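Local coordinates for protein exoglucanase A (Cellulomonas fimi, PDB 7CBD) that hydrolyses beta-1,4-glucosidic bonds of cellulose with inversion of anomeric configuration, releasing cellobiose from non-reducing chain ends, and is represented here by its family 6 catalytic domain, at residues D149-L154 / Q172-A177; N153-I158 / A209-E214; F229-A234 / I271-H276; P242-S247 / N317-A322. One frame throughout, in Å; residues are numbered along the deposited sequence. Where two conformers were deposited one is given.

Contacts 1 and 2 are neighbours, with centres about 9 Å apart: they share Asn153 and Leu154 and meet directly where Leu151 CD2 lies 3.7 Å from Leu211 CD2. Asp149, the predicted proton donor, opens the first segment of contact 1, and the side chain of Leu154 is about 10 Å from that of Asp149. Contact 3 belongs to the barrel wall, its centre about 16 Å from that of contact 2, and its Tyr273 side chain is about 12 Å from that of Asp149. Contact 4 is peripheral, about 34 Å from contact 1 between centres. It still comes within about 5 Å of contact 3 at the nearest atoms, and the segments of the two alternate along the chain.

Contact 1 of 4, residues D149-L154 / Q172-A177; sequences DSLPNL and QGVKYA
Leu151 and Val174 form a small, buried, purely apolar contact between the turn that follows strand 141-146 and the long helix 161-182. The two side chains point at each other tip to tip, and Leu151 CD1 stops 4.1 Å from Val174 CG1. Val174 places that methyl by keeping CG1 anti to its backbone N (chi1 172°), while its other methyl, CG2, lies 4.5 Å from Ser150 OG. That hydroxyl is not idle: it bonds to the backbone oxygen of Glu147. Leu96, from another loop, touches both Ser150 and Val174.

Behind the apolar front the turn is tightly knitted. Ser150 to Asn153 is a type I beta turn, and Ser150 O takes two donors of Asn153 from the same face of its plane, the backbone N at 2.9 Å and the side-chain ND2 at 3.0 Å. The same ND2 also reaches OD1 of Asp149, the predicted proton donor, at 3.2 Å along a nearly straight N-H (165°). It meets that oxygen from well above the carboxylate plane, 61° out of it, although OD1 itself lies close to the amide plane of Asn153. Division of labour follows from this chemistry: the leucine and valine methyls give the turn a greasy seat on the helix, while Asn153 links the carboxylate of Asp149 to the turn and may restrain it.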
loop_
_atom_site.group_PDB
_atom_site.type_symbol
_atom_site.label_atom_id
_atom_site.label_comp_id
_atom_site.label_asym_id
_atom_site.label_seq_id
_atom_site.Cartn_x
_atom_site.Cartn_y
_atom_site.Cartn_z
ATOM N N ASP A 149 7.490 -1.104 -3.687
ATOM C CA ASP A 149 8.773 -1.654 -3.241
ATOM C C ASP A 149 9.787 -1.784 -4.376
ATOM O O ASP A 149 10.504 -2.782 -4.468
ATOM C CB ASP A 149 8.589 -2.989 -2.515
ATOM C CG ASP A 149 9.857 -3.459 -1.834
ATOM O OD1 ASP A 149 10.670 -2.598 -1.431
ATOM O OD2 ASP A 149 10.056 -4.690 -1.735
ATOM N N SER A 150 9.865 -0.771 -5.245
ATOM C CA SER A 150 10.786 -0.845 -6.376
ATOM C C SER A 150 11.825 0.271 -6.344
ATOM O O SER A 150 12.868 0.133 -5.692
ATOM C CB SER A 150 10.036 -0.903 -7.719
ATOM O OG SER A 150 9.279 0.275 -7.969
ATOM N N LEU A 151 11.538 1.385 -7.020
ATOM C CA LEU A 151 12.572 2.379 -7.313
ATOM C C LEU A 151 13.336 2.903 -6.102
ATOM O O LEU A 151 14.560 3.094 -6.220
ATOM C CB LEU A 151 12.006 3.525 -8.160
ATOM C CG LEU A 151 11.642 3.133 -9.591
ATOM C CD1 LEU A 151 10.768 4.205 -10.226
ATOM C CD2 LEU A 151 12.885 2.907 -10.436
ATOM N N PRO A 152 12.717 3.176 -4.950
ATOM C CA PRO A 152 13.498 3.708 -3.821
ATOM C C PRO A 152 14.536 2.743 -3.264
ATOM O O PRO A 152 15.406 3.183 -2.501
ATOM C CB PRO A 152 12.429 4.047 -2.779
ATOM C CG PRO A 152 11.169 4.259 -3.584
ATOM C CD PRO A 152 11.267 3.236 -4.677
ATOM N N ASN A 153 14.474 1.454 -3.605
ATOM C CA ASN A 153 15.575 0.567 -3.245
ATOM C C ASN A 153 16.874 1.011 -3.895
ATOM O O ASN A 153 17.955 0.710 -3.382
ATOM C CB ASN A 153 15.270 -0.860 -3.691
ATOM C CG ASN A 153 14.253 -1.533 -2.819
ATOM O OD1 ASN A 153 14.539 -1.875 -1.672
ATOM N ND2 ASN A 153 13.053 -1.725 -3.350
ATOM N N LEU A 154 16.792 1.725 -5.019
ATOM C CA LEU A 154 17.990 2.077 -5.767
ATOM C C LEU A 154 18.767 3.219 -5.132
ATOM O O LEU A 154 19.929 3.435 -5.498
ATOM C CB LEU A 154 17.634 2.387 -7.229
ATOM C CG LEU A 154 16.796 1.315 -7.945
ATOM C CD1 LEU A 154 16.669 1.651 -9.424
ATOM C CD2 LEU A 154 17.338 -0.101 -7.742
ATOM N N GLN A 172 14.071 0.266 -16.495
ATOM C CA GLN A 172 13.521 -0.033 -17.814
ATOM C C GLN A 172 12.113 -0.608 -17.713
ATOM O O GLN A 172 11.260 -0.325 -18.564
ATOM C CB GLN A 172 14.459 -0.970 -18.574
ATOM C CG GLN A 172 15.837 -0.358 -18.824
ATOM C CD GLN A 172 16.858 -1.359 -19.318
ATOM O OE1 GLN A 172 16.518 -2.325 -20.001
ATOM N NE2 GLN A 172 18.124 -1.131 -18.977
ATOM N N GLY A 173 11.849 -1.402 -16.673
ATOM C CA GLY A 173 10.527 -1.976 -16.513
ATOM C C GLY A 173 9.488 -0.941 -16.146
ATOM O O GLY A 173 8.380 -0.948 -16.686
ATOM N N VAL A 174 9.829 -0.028 -15.230
ATOM C CA VAL A 174 8.886 1.030 -14.889
ATOM C C VAL A 174 8.650 1.943 -16.088
ATOM O O VAL A 174 7.513 2.349 -16.354
ATOM C CB VAL A 174 9.316 1.796 -13.621
ATOM C CG1 VAL A 174 8.416 3.012 -13.403
ATOM C CG2 VAL A 174 9.256 0.886 -12.411
ATOM N N LYS A 175 9.707 2.270 -16.846
ATOM C CA LYS A 175 9.517 3.045 -18.072
ATOM C C LYS A 175 8.526 2.358 -19.006
ATOM O O LYS A 175 7.621 3.000 -19.555
ATOM C CB LYS A 175 10.851 3.274 -18.789
ATOM C CG LYS A 175 10.673 3.802 -20.217
ATOM C CD LYS A 175 11.978 3.994 -20.969
ATOM C CE LYS A 175 11.749 4.041 -22.497
ATOM N NZ LYS A 175 10.860 5.162 -22.966
ATOM N N TYR A 176 8.682 1.046 -19.198
ATOM C CA TYR A 176 7.806 0.321 -20.112
ATOM C C TYR A 176 6.367 0.322 -19.612
ATOM O O TYR A 176 5.430 0.552 -20.385
ATOM C CB TYR A 176 8.318 -1.106 -20.284
ATOM C CG TYR A 176 7.655 -1.857 -21.414
ATOM C CD1 TYR A 176 8.095 -1.706 -22.724
ATOM C CD2 TYR A 176 6.580 -2.706 -21.174
ATOM C CE1 TYR A 176 7.493 -2.398 -23.760
ATOM C CE2 TYR A 176 5.970 -3.399 -22.205
ATOM C CZ TYR A 176 6.427 -3.233 -23.495
ATOM O OH TYR A 176 5.822 -3.921 -24.522
ATOM N N ALA A 177 6.173 0.053 -18.316
ATOM C CA ALA A 177 4.839 0.080 -17.733
ATOM C C ALA A 177 4.197 1.443 -17.934
ATOM O O ALA A 177 3.052 1.543 -18.392
ATOM C CB ALA A 177 4.918 -0.270 -16.248
#

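Contact 2 of 4, residues N153-I158 / A209-E214; sequences NLTTNI and ATLFAE
In the family 6 barrel, the loop behind strand 141-146 winds into a short, weakly bonded helix, 153-156, where Leu154 and Thr155 pack on Leu211 of helix 202-218. A single methyl does the work: Leu211 CD1 is 4.0 Å from Leu154 CB and equally 4.0 Å from Thr155 CG2. The branch point of Leu211, CG, is anti to the backbone N (chi1 -172°), which carries it away from the helix toward the two partners. These distances belong to one of its two conformers.

Thr155 turns its two branches to different tasks. Its side chain crosses that of Leu211 obliquely, CG2 doing the touching, while OG1 bonds to Pro152 O and to Ser208 OG, the latter on the same helix as Leu211, adding a polar link. The end of the short helix is tied to the loop after it: Asn157 ND2 reaches Asn153 OD1 at 2.9 Å, with an N-H angle of 166° and the acceptor in its own amide plane. Arg171 of helix 161-182 touches Leu211 and forms a salt bridge with Glu214. Helix 202-218 connects the parallel strands 187-192 and 228-231, a beta-alpha-beta crossover of the kind from which the distorted beta/alpha barrel of family 6 glycosidases is built.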
loop_
_atom_site.group_PDB
_atom_site.type_symbol
_atom_site.label_atom_id
_atom_site.label_comp_id
_atom_site.label_asym_id
_atom_site.label_seq_id
_atom_site.Cartn_x
_atom_site.Cartn_y
_atom_site.Cartn_z
ATOM N N ASN A 153 14.474 1.454 -3.605
ATOM C CA ASN A 153 15.575 0.567 -3.245
ATOM C C ASN A 153 16.874 1.011 -3.895
ATOM O O ASN A 153 17.955 0.710 -3.382
ATOM C CB ASN A 153 15.270 -0.860 -3.691
ATOM C CG ASN A 153 14.253 -1.533 -2.819
ATOM O OD1 ASN A 153 14.539 -1.875 -1.672
ATOM N ND2 ASN A 153 13.053 -1.725 -3.350
ATOM N N LEU A 154 16.792 1.725 -5.019
ATOM C CA LEU A 154 17.990 2.077 -5.767
ATOM C C LEU A 154 18.767 3.219 -5.132
ATOM O O LEU A 154 19.929 3.435 -5.498
ATOM C CB LEU A 154 17.634 2.387 -7.229
ATOM C CG LEU A 154 16.796 1.315 -7.945
ATOM C CD1 LEU A 154 16.669 1.651 -9.424
ATOM C CD2 LEU A 154 17.338 -0.101 -7.742
ATOM N N THR A 155 18.163 3.943 -4.187
ATOM C CA THR A 155 18.827 5.038 -3.495
ATOM C C THR A 155 19.024 4.788 -2.007
ATOM O O THR A 155 19.668 5.605 -1.340
ATOM C CB THR A 155 18.010 6.323 -3.654
ATOM O OG1 THR A 155 16.647 6.038 -3.316
ATOM C CG2 THR A 155 18.083 6.833 -5.085
ATOM N N THR A 156 18.477 3.709 -1.464
ATOM C CA THR A 156 18.640 3.373 -0.061
ATOM C C THR A 156 19.263 2.008 0.171
ATOM O O THR A 156 19.924 1.811 1.192
ATOM C CB THR A 156 17.280 3.385 0.649
ATOM O OG1 THR A 156 16.401 2.447 0.011
ATOM C CG2 THR A 156 16.663 4.783 0.627
ATOM N N ASN A 157 19.057 1.059 -0.738
ATOM C CA ASN A 157 19.423 -0.334 -0.523
ATOM C C ASN A 157 20.364 -0.851 -1.599
ATOM O O ASN A 157 20.466 -2.063 -1.792
ATOM C CB ASN A 157 18.165 -1.192 -0.443
ATOM C CG ASN A 157 17.317 -0.835 0.744
ATOM O OD1 ASN A 157 17.844 -0.465 1.801
ATOM N ND2 ASN A 157 15.998 -0.918 0.585
ATOM N N ILE A 158 21.070 0.052 -2.286
ATOM C CA ILE A 158 21.926 -0.333 -3.402
ATOM C C ILE A 158 23.180 -1.056 -2.937
ATOM O O ILE A 158 23.921 -1.584 -3.772
ATOM C CB ILE A 158 22.176 0.877 -4.335
ATOM C CG1 ILE A 158 22.508 0.439 -5.767
ATOM C CG2 ILE A 158 23.287 1.763 -3.786
ATOM C CD1 ILE A 158 21.365 -0.250 -6.467
ATOM N N ALA A 209 13.335 11.593 -5.022
ATOM C CA ALA A 209 12.611 12.500 -5.909
ATOM C C ALA A 209 13.358 12.706 -7.224
ATOM O O ALA A 209 12.746 12.721 -8.302
ATOM C CB ALA A 209 12.359 13.839 -5.218
ATOM N N THR A 210 14.678 12.882 -7.153
ATOM C CA THR A 210 15.486 13.029 -8.360
ATOM C C THR A 210 15.378 11.797 -9.248
ATOM O O THR A 210 15.241 11.914 -10.473
ATOM C CB THR A 210 16.939 13.291 -7.960
ATOM O OG1 THR A 210 16.989 14.497 -7.197
ATOM C CG2 THR A 210 17.841 13.405 -9.191
ATOM N N LEU A 211 15.427 10.603 -8.655
ATOM C CA LEU A 211 15.322 9.387 -9.454
ATOM C C LEU A 211 13.952 9.268 -10.114
ATOM O O LEU A 211 13.850 8.831 -11.266
ATOM C CB LEU A 211 15.629 8.159 -8.598
ATOM C CG LEU A 211 15.740 6.840 -9.363
ATOM C CD1 LEU A 211 16.858 5.991 -8.762
ATOM C CD2 LEU A 211 14.432 6.084 -9.356
ATOM N N PHE A 212 12.883 9.638 -9.403
ATOM C CA PHE A 212 11.564 9.629 -10.029
ATOM C C PHE A 212 11.510 10.566 -11.229
ATOM O O PHE A 212 10.906 10.235 -12.259
ATOM C CB PHE A 212 10.493 10.005 -9.002
ATOM C CG PHE A 212 10.221 8.921 -7.990
ATOM C CD1 PHE A 212 9.946 7.623 -8.397
ATOM C CD2 PHE A 212 10.254 9.196 -6.631
ATOM C CE1 PHE A 212 9.700 6.623 -7.470
ATOM C CE2 PHE A 212 10.010 8.196 -5.695
ATOM C CZ PHE A 212 9.725 6.907 -6.118
ATOM N N ALA A 213 12.144 11.737 -11.122
ATOM C CA ALA A 213 12.176 12.653 -12.258
ATOM C C ALA A 213 12.958 12.063 -13.426
ATOM O O ALA A 213 12.560 12.224 -14.585
ATOM C CB ALA A 213 12.745 14.007 -11.840
ATOM N N GLU A 214 14.078 11.385 -13.147
ATOM C CA GLU A 214 14.821 10.728 -14.221
ATOM C C GLU A 214 13.951 9.699 -14.926
ATOM O O GLU A 214 13.957 9.604 -16.161
ATOM C CB GLU A 214 16.062 10.041 -13.661
ATOM C CG GLU A 214 17.104 10.992 -13.141
ATOM C CD GLU A 214 18.284 10.276 -12.511
ATOM O OE1 GLU A 214 18.353 9.031 -12.610
ATOM O OE2 GLU A 214 19.138 10.961 -11.914
#

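Contact 3 of 4, residues F229-A234 / I271-H276; sequences FVSDVA and IDYTAH
Thr274, whose methyl touches Ser231, turns its hydroxyl back onto its own helix, where Ile271 O is already gripped by Ala275 N at 3.2 Å and by Ser356 OG. Thr274 OG1 bonds to Glu270 O, with Ile271 O also close at 3.1 Å. The torsion (chi1 51°) that turns OG1 back along the helix sends CG2 out toward the strand, and it ends 3.7 Å from Ser231 OG. Ser231 OG in turn has its polar partner in the carboxylate oxygen OE1 of Glu270, so a methyl and a carboxylate from the same helix both meet this hydroxyl.

Tyr273 supplies the second half of the contact. Its ring presents an edge to the strand: Ser231 CB lies near the ring plane, 4.0 Å from CD2 and 4.0 Å from CE2. With CG anti to the backbone N (chi1 178°), the ring extends away from the helix, and its hydroxyl bonds to Ile193 O. Each of the three side chains that touch thus has its polar end engaged within a buried setting.

Strand 228-231 runs parallel between strands 187-192 and 291-295 of the barrel, and helix 270-283 is the connection of a beta-alpha-beta crossover from it to 291-295. Val294 of that latter strand touches both Ser231 and Thr274, while helix 196-199 borders Tyr273 through Ser196 and Leu199.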
loop_
_atom_site.group_PDB
_atom_site.type_symbol
_atom_site.label_atom_id
_atom_site.label_comp_id
_atom_site.label_asym_id
_atom_site.label_seq_id
_atom_site.Cartn_x
_atom_site.Cartn_y
_atom_site.Cartn_z
ATOM N N PHE A 229 1.329 9.976 -7.067
ATOM C CA PHE A 229 2.189 9.129 -6.250
ATOM C C PHE A 229 1.375 8.555 -5.100
ATOM O O PHE A 229 0.442 9.191 -4.612
ATOM C CB PHE A 229 3.375 9.951 -5.734
ATOM C CG PHE A 229 4.222 10.498 -6.841
ATOM C CD1 PHE A 229 5.309 9.783 -7.315
ATOM C CD2 PHE A 229 3.900 11.706 -7.456
ATOM C CE1 PHE A 229 6.071 10.265 -8.368
ATOM C CE2 PHE A 229 4.651 12.188 -8.508
ATOM C CZ PHE A 229 5.738 11.471 -8.958
ATOM N N VAL A 230 1.726 7.344 -4.664
ATOM C CA VAL A 230 0.992 6.676 -3.590
ATOM C C VAL A 230 1.966 6.193 -2.518
ATOM O O VAL A 230 2.984 5.561 -2.831
ATOM C CB VAL A 230 0.090 5.533 -4.115
ATOM C CG1 VAL A 230 0.863 4.538 -4.971
ATOM C CG2 VAL A 230 -0.641 4.842 -2.974
ATOM N N SER A 231 1.659 6.513 -1.261
ATOM C CA SER A 231 2.492 6.112 -0.135
ATOM C C SER A 231 1.786 5.080 0.737
ATOM O O SER A 231 0.561 4.911 0.684
ATOM C CB SER A 231 2.920 7.317 0.715
ATOM O OG SER A 231 1.944 7.645 1.691
ATOM N N ASP A 232 2.594 4.379 1.533
ATOM C CA ASP A 232 2.147 3.456 2.568
ATOM C C ASP A 232 1.550 2.177 2.002
ATOM O O ASP A 232 0.895 1.436 2.759
ATOM C CB ASP A 232 1.147 4.116 3.537
ATOM C CG ASP A 232 1.428 3.831 5.006
ATOM O OD1 ASP A 232 2.501 3.299 5.358
ATOM O OD2 ASP A 232 0.545 4.196 5.823
ATOM N N VAL A 233 1.744 1.872 0.708
ATOM C CA VAL A 233 1.084 0.666 0.213
ATOM C C VAL A 233 1.617 -0.575 0.906
ATOM O O VAL A 233 2.832 -0.790 1.052
ATOM C CB VAL A 233 0.860 0.560 -1.310
ATOM C CG1 VAL A 233 1.198 1.822 -2.105
ATOM C CG2 VAL A 233 1.342 -0.734 -1.878
ATOM N N ALA A 234 0.686 -1.363 1.413
ATOM C CA ALA A 234 0.951 -2.581 2.160
ATOM C C ALA A 234 1.740 -2.340 3.434
ATOM O O ALA A 234 2.232 -3.297 4.029
ATOM C CB ALA A 234 1.612 -3.663 1.299
ATOM N N ILE A 271 0.741 11.889 6.350
ATOM C CA ILE A 271 0.345 13.247 5.983
ATOM C C ILE A 271 1.581 14.117 5.802
ATOM O O ILE A 271 1.733 14.817 4.793
ATOM C CB ILE A 271 -0.629 13.834 7.023
ATOM C CG1 ILE A 271 -1.999 13.149 6.928
ATOM C CG2 ILE A 271 -0.762 15.349 6.854
ATOM C CD1 ILE A 271 -2.662 13.265 5.576
ATOM N N ASP A 272 2.495 14.070 6.768
ATOM C CA ASP A 272 3.700 14.880 6.649
ATOM C C ASP A 272 4.583 14.393 5.508
ATOM O O ASP A 272 5.189 15.201 4.797
ATOM C CB ASP A 272 4.448 14.899 7.981
ATOM C CG ASP A 272 3.652 15.585 9.086
ATOM O OD1 ASP A 272 2.683 16.307 8.770
ATOM O OD2 ASP A 272 3.985 15.404 10.273
ATOM N N TYR A 273 4.642 13.076 5.305
ATOM C CA TYR A 273 5.487 12.517 4.259
ATOM C C TYR A 273 4.985 12.904 2.870
ATOM O O TYR A 273 5.775 13.293 2.006
ATOM C CB TYR A 273 5.571 10.995 4.424
ATOM C CG TYR A 273 6.391 10.336 3.347
ATOM C CD1 TYR A 273 7.740 10.640 3.186
ATOM C CD2 TYR A 273 5.816 9.417 2.481
ATOM C CE1 TYR A 273 8.485 10.046 2.178
ATOM C CE2 TYR A 273 6.546 8.827 1.474
ATOM C CZ TYR A 273 7.883 9.149 1.326
ATOM O OH TYR A 273 8.630 8.587 0.323
ATOM N N THR A 274 3.671 12.823 2.636
ATOM C CA THR A 274 3.147 13.204 1.323
ATOM C C THR A 274 3.349 14.693 1.044
ATOM O O THR A 274 3.642 15.079 -0.094
ATOM C CB THR A 274 1.679 12.790 1.157
ATOM O OG1 THR A 274 0.905 13.244 2.273
ATOM C CG2 THR A 274 1.542 11.273 1.026
ATOM N N ALA A 275 3.219 15.547 2.065
ATOM C CA ALA A 275 3.506 16.968 1.870
ATOM C C ALA A 275 4.975 17.179 1.522
ATOM O O ALA A 275 5.312 17.961 0.623
ATOM C CB ALA A 275 3.134 17.768 3.121
ATOM N N HIS A 276 5.857 16.472 2.223
ATOM C CA HIS A 276 7.294 16.556 1.993
ATOM C C HIS A 276 7.647 16.124 0.575
ATOM O O HIS A 276 8.349 16.838 -0.156
ATOM C CB HIS A 276 7.958 15.646 3.033
ATOM C CG HIS A 276 9.456 15.633 3.020
ATOM N ND1 HIS A 276 10.177 14.730 3.773
ATOM C CD2 HIS A 276 10.369 16.400 2.377
ATOM C CE1 HIS A 276 11.468 14.941 3.595
ATOM N NE2 HIS A 276 11.612 15.947 2.750
#

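Contact 4 of 4, residues P242-S247 / N317-A322; sequences PLLSDS and NAYVDA
The ring of Tyr319 meets Leu244 on a slant and a bound water at its edge. Leu244 CD2 comes to 3.5 Å from CE2 and 3.9 Å from CD2 of the ring, the former a snug carbon-carbon approach. The two side chains slide past each other in opposite directions, so the methyl meets the CD2-CE2 side of the ring at a slant. The water sits in the ring plane beside the phenol, 2.6 Å from Tyr319 OH, and gives a proton to Leu243 O at 2.7 Å. It therefore bridges helix and loop through a backbone oxygen. Leu243 O also receives a long, weak bond from Ser245 N.

The two pieces are a loop, 242-247, leaving the barrel after strand 228-231, and a short helix, 316-323, reached by the chain after strand 291-295. They pair at the periphery of the family 6 domain, the centre of the contact about 24 Å from the centre of the chain and away from the predicted catalytic residues. Asn317 OD1 ties the helix to the backbone of Lys260, and Ser247 OG ties the loop to Phe266 O.

Leu244 extends from the loop with CG anti to its carbonyl carbon (chi1 -59°), and the fork at CG splits its methyls between two helix residues. While CD2 attends to the tyrosine, CD1 rests against Val320, 4.0 Å from the carbonyl O and 4.3 Å from CG1. Asn323, one turn further along, also touches Leu243 and Leu244.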
loop_
_atom_site.group_PDB
_atom_site.type_symbol
_atom_site.label_atom_id
_atom_site.label_comp_id
_atom_site.label_asym_id
_atom_site.label_seq_id
_atom_site.Cartn_x
_atom_site.Cartn_y
_atom_site.Cartn_z
ATOM N N PRO A 242 -1.204 11.775 16.325
ATOM C CA PRO A 242 -1.955 12.894 16.920
ATOM C C PRO A 242 -1.278 13.522 18.124
ATOM O O PRO A 242 -1.438 14.727 18.361
ATOM C CB PRO A 242 -3.288 12.245 17.315
ATOM C CG PRO A 242 -2.950 10.787 17.495
ATOM C CD PRO A 242 -1.921 10.494 16.441
ATOM N N LEU A 243 -0.548 12.736 18.908
ATOM C CA LEU A 243 0.119 13.252 20.092
ATOM C C LEU A 243 1.515 13.757 19.773
ATOM O O LEU A 243 1.975 14.724 20.387
ATOM C CB LEU A 243 0.155 12.176 21.184
ATOM C CG LEU A 243 -1.207 11.573 21.559
ATOM C CD1 LEU A 243 -1.045 10.509 22.642
ATOM C CD2 LEU A 243 -2.194 12.650 22.007
ATOM N N LEU A 244 2.174 13.160 18.788
ATOM C CA LEU A 244 3.502 13.584 18.357
ATOM C C LEU A 244 3.391 14.412 17.077
ATOM O O LEU A 244 3.907 14.049 16.018
ATOM C CB LEU A 244 4.398 12.363 18.162
ATOM C CG LEU A 244 4.599 11.466 19.388
ATOM C CD1 LEU A 244 5.413 10.231 19.033
ATOM C CD2 LEU A 244 5.270 12.249 20.512
ATOM N N SER A 245 2.693 15.541 17.193
ATOM C CA SER A 245 2.342 16.360 16.040
ATOM C C SER A 245 3.428 17.352 15.655
ATOM O O SER A 245 3.284 18.044 14.641
ATOM C CB SER A 245 1.040 17.117 16.311
ATOM O OG SER A 245 1.214 18.013 17.396
ATOM N N ASP A 246 4.506 17.441 16.425
ATOM C CA ASP A 246 5.575 18.405 16.176
ATOM C C ASP A 246 6.894 17.639 16.195
ATOM O O ASP A 246 7.477 17.423 17.260
ATOM C CB ASP A 246 5.546 19.496 17.242
ATOM C CG ASP A 246 6.677 20.499 17.100
ATOM O OD1 ASP A 246 6.753 21.397 17.967
ATOM O OD2 ASP A 246 7.472 20.413 16.139
ATOM N N SER A 247 7.381 17.247 15.016
ATOM C CA SER A 247 8.599 16.450 14.963
ATOM C C SER A 247 9.857 17.255 15.262
ATOM O O SER A 247 10.943 16.669 15.336
ATOM C CB SER A 247 8.726 15.744 13.616
ATOM O OG SER A 247 8.821 16.683 12.563
ATOM N N ASN A 317 12.969 8.942 24.692
ATOM C CA ASN A 317 12.524 7.618 24.271
ATOM C C ASN A 317 11.255 7.201 24.998
ATOM O O ASN A 317 10.328 6.670 24.380
ATOM C CB ASN A 317 13.641 6.596 24.459
ATOM C CG ASN A 317 14.605 6.598 23.306
ATOM O OD1 ASN A 317 14.229 6.294 22.176
ATOM N ND2 ASN A 317 15.848 6.984 23.569
ATOM N N ALA A 318 11.188 7.445 26.311
ATOM C CA ALA A 318 9.958 7.172 27.044
ATOM C C ALA A 318 8.816 8.025 26.514
ATOM O O ALA A 318 7.680 7.550 26.383
ATOM C CB ALA A 318 10.176 7.427 28.538
ATOM N N TYR A 319 9.104 9.287 26.191
ATOM C CA TYR A 319 8.078 10.175 25.655
ATOM C C TYR A 319 7.554 9.652 24.329
ATOM O O TYR A 319 6.339 9.562 24.119
ATOM C CB TYR A 319 8.660 11.576 25.478
ATOM C CG TYR A 319 7.659 12.617 25.038
ATOM C CD1 TYR A 319 6.878 13.290 25.968
ATOM C CD2 TYR A 319 7.505 12.941 23.694
ATOM C CE1 TYR A 319 5.964 14.251 25.572
ATOM C CE2 TYR A 319 6.594 13.903 23.287
ATOM C CZ TYR A 319 5.826 14.560 24.235
ATOM O OH TYR A 319 4.911 15.518 23.856
ATOM N N VAL A 320 8.462 9.317 23.410
ATOM C CA VAL A 320 8.034 8.829 22.105
ATOM C C VAL A 320 7.319 7.492 22.243
ATOM O O VAL A 320 6.263 7.278 21.642
ATOM C CB VAL A 320 9.226 8.770 21.133
ATOM C CG1 VAL A 320 8.895 7.903 19.921
ATOM C CG2 VAL A 320 9.616 10.179 20.712
ATOM N N ASP A 321 7.865 6.586 23.060
ATOM C CA ASP A 321 7.296 5.244 23.142
ATOM C C ASP A 321 5.928 5.239 23.816
ATOM O O ASP A 321 5.090 4.385 23.504
ATOM C CB ASP A 321 8.277 4.299 23.838
ATOM C CG ASP A 321 9.506 4.002 22.987
ATOM O OD1 ASP A 321 9.487 4.311 21.769
ATOM O OD2 ASP A 321 10.493 3.464 23.539
ATOM N N ALA A 322 5.676 6.177 24.730
ATOM C CA ALA A 322 4.363 6.243 25.360
ATOM C C ALA A 322 3.335 6.942 24.481
ATOM O O ALA A 322 2.134 6.689 24.620
ATOM C CB ALA A 322 4.455 6.965 26.706
HETATM O O HOH W 1 4.219 15.944 21.342
#